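PDB 4QEO: histone-lysine N-methyltransferase, H3 lysine-9 specific SUVH4 from Arabidopsis thaliana, which methylates histone H3 to set a mark of transcriptional repression, and binds methylated DNA, linking DNA methylation to histone methylation. Local coordinates for residues A[185-194]-A[206-215]. Sequence-based numbering, arbitrary orientation.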
loop_
_atom_site.group_PDB
_atom_site.type_symbol
_atom_site.label_atom_id
_atom_site.label_comp_id
_atom_site.label_asym_id
_atom_site.label_seq_id
_atom_site.Cartn_x
_atom_site.Cartn_y
_atom_site.Cartn_z
ATOM N N ASP A 185 5.437 16.946 -1.564
ATOM C CA ASP A 185 5.302 17.732 -2.775
ATOM C C ASP A 185 6.603 18.377 -3.256
ATOM O O ASP A 185 6.590 19.203 -4.177
ATOM C CB ASP A 185 4.211 18.795 -2.581
ATOM C CG ASP A 185 2.812 18.189 -2.519
ATOM O OD1 ASP A 185 2.641 17.015 -2.926
ATOM O OD2 ASP A 185 1.881 18.884 -2.073
ATOM N N GLY A 186 7.718 18.006 -2.636
ATOM C CA GLY A 186 9.017 18.501 -3.074
ATOM C C GLY A 186 9.649 19.531 -2.154
ATOM O O GLY A 186 9.102 19.871 -1.092
ATOM N N LEU A 187 10.807 20.043 -2.563
ATOM C CA LEU A 187 11.511 21.028 -1.766
ATOM C C LEU A 187 11.035 22.465 -2.076
ATOM O O LEU A 187 10.751 22.798 -3.228
ATOM C CB LEU A 187 13.013 20.904 -2.032
ATOM C CG LEU A 187 13.579 19.504 -1.739
ATOM C CD1 LEU A 187 14.979 19.404 -2.265
ATOM C CD2 LEU A 187 13.583 19.291 -0.216
ATOM N N TYR A 188 10.960 23.297 -1.040
ATOM C CA TYR A 188 10.650 24.725 -1.174
ATOM C C TYR A 188 11.712 25.512 -0.436
ATOM O O TYR A 188 12.231 25.067 0.589
ATOM C CB TYR A 188 9.284 25.058 -0.539
ATOM C CG TYR A 188 8.047 24.576 -1.298
ATOM C CD1 TYR A 188 7.806 23.226 -1.522
ATOM C CD2 TYR A 188 7.087 25.495 -1.741
ATOM C CE1 TYR A 188 6.652 22.792 -2.193
ATOM C CE2 TYR A 188 5.927 25.068 -2.406
ATOM C CZ TYR A 188 5.718 23.726 -2.630
ATOM O OH TYR A 188 4.584 23.309 -3.307
ATOM N N LYS A 189 12.029 26.701 -0.933
ATOM C CA LYS A 189 12.818 27.627 -0.153
ATOM C C LYS A 189 11.907 28.505 0.680
ATOM O O LYS A 189 10.758 28.735 0.310
ATOM C CB LYS A 189 13.669 28.520 -1.071
ATOM C CG LYS A 189 12.886 29.495 -1.980
ATOM C CD LYS A 189 13.869 30.570 -2.578
ATOM C CE LYS A 189 13.175 31.660 -3.431
ATOM N NZ LYS A 189 14.148 32.723 -3.954
ATOM N N VAL A 190 12.426 28.999 1.798
ATOM C CA VAL A 190 11.768 30.075 2.524
ATOM C C VAL A 190 12.280 31.386 1.932
ATOM O O VAL A 190 13.432 31.776 2.126
ATOM C CB VAL A 190 12.064 30.010 4.028
ATOM C CG1 VAL A 190 11.194 31.017 4.796
ATOM C CG2 VAL A 190 11.816 28.597 4.516
ATOM N N GLU A 191 11.406 32.046 1.182
ATOM C CA GLU A 191 11.751 33.260 0.458
ATOM C C GLU A 191 11.830 34.400 1.431
ATOM O O GLU A 191 12.763 35.206 1.409
ATOM C CB GLU A 191 10.670 33.563 -0.575
ATOM C CG GLU A 191 10.725 34.983 -1.109
ATOM C CD GLU A 191 10.981 35.005 -2.585
ATOM O OE1 GLU A 191 12.119 34.685 -2.995
ATOM O OE2 GLU A 191 10.031 35.301 -3.337
ATOM N N LYS A 192 10.838 34.480 2.300
ATOM C CA LYS A 192 10.951 35.510 3.333
ATOM C C LYS A 192 9.991 35.236 4.445
ATOM O O LYS A 192 9.193 34.327 4.334
ATOM C CB LYS A 192 10.687 36.910 2.770
ATOM C CG LYS A 192 9.326 37.080 2.194
ATOM C CD LYS A 192 9.088 38.521 1.839
ATOM C CE LYS A 192 7.878 38.620 0.951
ATOM N NZ LYS A 192 8.007 37.751 -0.243
ATOM N N PHE A 193 10.073 36.005 5.521
ATOM C CA PHE A 193 9.174 35.770 6.642
ATOM C C PHE A 193 8.962 37.048 7.400
ATOM O O PHE A 193 9.791 37.970 7.343
ATOM C CB PHE A 193 9.746 34.699 7.589
ATOM C CG PHE A 193 10.985 35.155 8.311
ATOM C CD1 PHE A 193 12.229 35.064 7.693
ATOM C CD2 PHE A 193 10.904 35.699 9.588
ATOM C CE1 PHE A 193 13.371 35.507 8.335
ATOM C CE2 PHE A 193 12.054 36.162 10.238
ATOM C CZ PHE A 193 13.277 36.075 9.610
ATOM N N TRP A 194 7.852 37.131 8.118
ATOM C CA TRP A 194 7.604 38.379 8.846
ATOM C C TRP A 194 6.585 38.129 9.932
ATOM O O TRP A 194 6.000 37.069 9.967
ATOM C CB TRP A 194 7.117 39.478 7.881
ATOM C CG TRP A 194 5.801 39.164 7.268
ATOM C CD1 TRP A 194 4.562 39.555 7.718
ATOM C CD2 TRP A 194 5.571 38.356 6.102
ATOM N NE1 TRP A 194 3.585 39.046 6.891
ATOM C CE2 TRP A 194 4.178 38.315 5.890
ATOM C CE3 TRP A 194 6.413 37.679 5.204
ATOM C CZ2 TRP A 194 3.606 37.609 4.828
ATOM C CZ3 TRP A 194 5.837 36.981 4.143
ATOM C CH2 TRP A 194 4.451 36.949 3.971
ATOM N N LYS A 206 4.756 34.497 9.537
ATOM C CA LYS A 206 4.330 33.993 8.243
ATOM C C LYS A 206 5.575 33.744 7.428
ATOM O O LYS A 206 6.487 34.571 7.449
ATOM C CB LYS A 206 3.442 35.029 7.509
ATOM C CG LYS A 206 2.062 35.217 8.149
ATOM C CD LYS A 206 1.142 35.985 7.204
ATOM C CE LYS A 206 -0.289 35.552 7.406
ATOM N NZ LYS A 206 -1.258 36.404 6.667
ATOM N N TYR A 207 5.589 32.615 6.720
ATOM C CA TYR A 207 6.740 32.136 5.979
ATOM C C TYR A 207 6.313 31.984 4.535
ATOM O O TYR A 207 5.449 31.196 4.216
ATOM C CB TYR A 207 7.283 30.809 6.576
ATOM C CG TYR A 207 7.804 31.069 7.975
ATOM C CD1 TYR A 207 6.953 31.023 9.064
ATOM C CD2 TYR A 207 9.127 31.437 8.185
ATOM C CE1 TYR A 207 7.400 31.312 10.351
ATOM C CE2 TYR A 207 9.589 31.737 9.477
ATOM C CZ TYR A 207 8.706 31.671 10.544
ATOM O OH TYR A 207 9.148 31.967 11.814
ATOM N N ARG A 208 6.900 32.791 3.664
ATOM C CA ARG A 208 6.610 32.671 2.250
ATOM C C ARG A 208 7.622 31.715 1.626
ATOM O O ARG A 208 8.863 31.974 1.641
ATOM C CB ARG A 208 6.661 34.043 1.588
ATOM C CG ARG A 208 6.652 34.027 0.066
ATOM C CD ARG A 208 5.286 33.641 -0.497
ATOM N NE ARG A 208 4.149 34.207 0.242
ATOM C CZ ARG A 208 3.688 35.446 0.070
ATOM N NH1 ARG A 208 2.652 35.894 0.769
ATOM N NH2 ARG A 208 4.277 36.251 -0.792
ATOM N N LEU A 209 7.052 30.633 1.083
ATOM C CA LEU A 209 7.778 29.512 0.494
ATOM C C LEU A 209 7.536 29.469 -1.004
ATOM O O LEU A 209 6.413 29.724 -1.467
ATOM C CB LEU A 209 7.286 28.193 1.090
ATOM C CG LEU A 209 6.978 28.195 2.598
ATOM C CD1 LEU A 209 6.437 26.841 3.005
ATOM C CD2 LEU A 209 8.224 28.498 3.350
ATOM N N LYS A 210 8.592 29.128 -1.745
ATOM C CA LYS A 210 8.543 29.017 -3.205
ATOM C C LYS A 210 9.145 27.686 -3.571
ATOM O O LYS A 210 10.254 27.379 -3.133
ATOM C CB LYS A 210 9.416 30.118 -3.847
ATOM C CG LYS A 210 9.123 31.535 -3.390
ATOM C CD LYS A 210 7.704 31.958 -3.748
ATOM C CE LYS A 210 7.676 33.336 -4.408
ATOM N NZ LYS A 210 6.285 33.785 -4.717
ATOM N N ARG A 211 8.431 26.906 -4.374
ATOM C CA ARG A 211 8.878 25.572 -4.752
ATOM C C ARG A 211 10.139 25.683 -5.605
ATOM O O ARG A 211 10.232 26.540 -6.473
ATOM C CB ARG A 211 7.775 24.847 -5.529
ATOM C CG ARG A 211 8.001 23.349 -5.687
ATOM C CD ARG A 211 6.733 22.686 -6.157
ATOM N NE ARG A 211 6.792 21.226 -6.130
ATOM C CZ ARG A 211 7.116 20.478 -7.180
ATOM N NH1 ARG A 211 7.465 21.056 -8.331
ATOM N NH2 ARG A 211 7.117 19.155 -7.078
ATOM N N LEU A 212 11.110 24.828 -5.334
ATOM C CA LEU A 212 12.372 24.838 -6.060
ATOM C C LEU A 212 12.233 24.276 -7.476
ATOM O O LEU A 212 11.379 23.431 -7.746
ATOM C CB LEU A 212 13.430 24.056 -5.281
ATOM C CG LEU A 212 13.692 24.724 -3.913
ATOM C CD1 LEU A 212 14.776 23.967 -3.196
ATOM C CD2 LEU A 212 14.086 26.199 -4.061
ATOM N N GLU A 213 13.083 24.770 -8.374
ATOM C CA GLU A 213 13.124 24.298 -9.752
ATOM C C GLU A 213 13.792 22.922 -9.777
ATOM O O GLU A 213 14.356 22.487 -8.771
ATOM C CB GLU A 213 13.924 25.292 -10.599
ATOM C CG GLU A 213 13.429 26.728 -10.528
ATOM C CD GLU A 213 12.262 27.031 -11.464
ATOM O OE1 GLU A 213 12.035 26.247 -12.404
ATOM O OE2 GLU A 213 11.577 28.066 -11.249
ATOM N N GLY A 214 13.749 22.243 -10.918
ATOM C CA GLY A 214 14.398 20.944 -11.042
ATOM C C GLY A 214 13.600 19.752 -10.516
ATOM O O GLY A 214 14.134 18.659 -10.324
ATOM N N GLN A 215 12.314 19.951 -10.271
ATOM C CA GLN A 215 11.497 18.877 -9.705
ATOM C C GLN A 215 10.348 18.570 -10.635
ATOM O O GLN A 215 10.010 19.385 -11.491
ATOM C CB GLN A 215 10.951 19.287 -8.310
ATOM C CG GLN A 215 12.004 19.845 -7.394
ATOM C CD GLN A 215 11.461 20.157 -5.999
ATOM O OE1 GLN A 215 11.471 19.295 -5.126
ATOM N NE2 GLN A 215 10.990 21.392 -5.791
#
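Arg211 and Tyr188 meet as a non-hydrogen-bonded pair in an antiparallel beta hairpin of the SRA domain, formed by strands 180-197 and 203-211. Arg211 CB sits over one face of the Tyr188 ring, 3.7 Å from its centroid, a CH-pi contact. With CG anti to the backbone N (chi1 -166°), the extended Arg211 chain runs across the ring to Asp185. There NE and NH2 both bond Asp185 O, which lies in the guanidinium plane; the NE bond is 2.8 Å. Asp185 O would probably lose both donors if an alanine stood in place of Arg211, and a gap would open beside Tyr188 CE1 and OH where CG and CD had packed. Gln215 grips Leu187 twice: its OE1 takes Leu187 N on a lone pair at 2.8 Å, and its NE2 gives to Leu187 O, which also accepts from Leu212 N.

Further along, Val190 CG2 packs on Leu209 CD2, on the side facing helix 151-161. There too Phe193 CB touches Tyr207 CD2 at 3.4 Å; the two ring planes are only 17° apart but scarcely overlap. On the other face, Lys206 CB lies over the six-membered ring of Trp194. A classic beta bulge shifts the register: Arg208 O accepts from Glu191 N at 2.6 Å and from Lys192 N at 3.3 Å. Arg208 NH1 reaches the Trp194 ring edge and bonds Thr127 of strand 125-129. Tyr188 OH bonds Ala123 O and Arg169 NH1, and the same NH1 forms a salt bridge with Asp185 OD2.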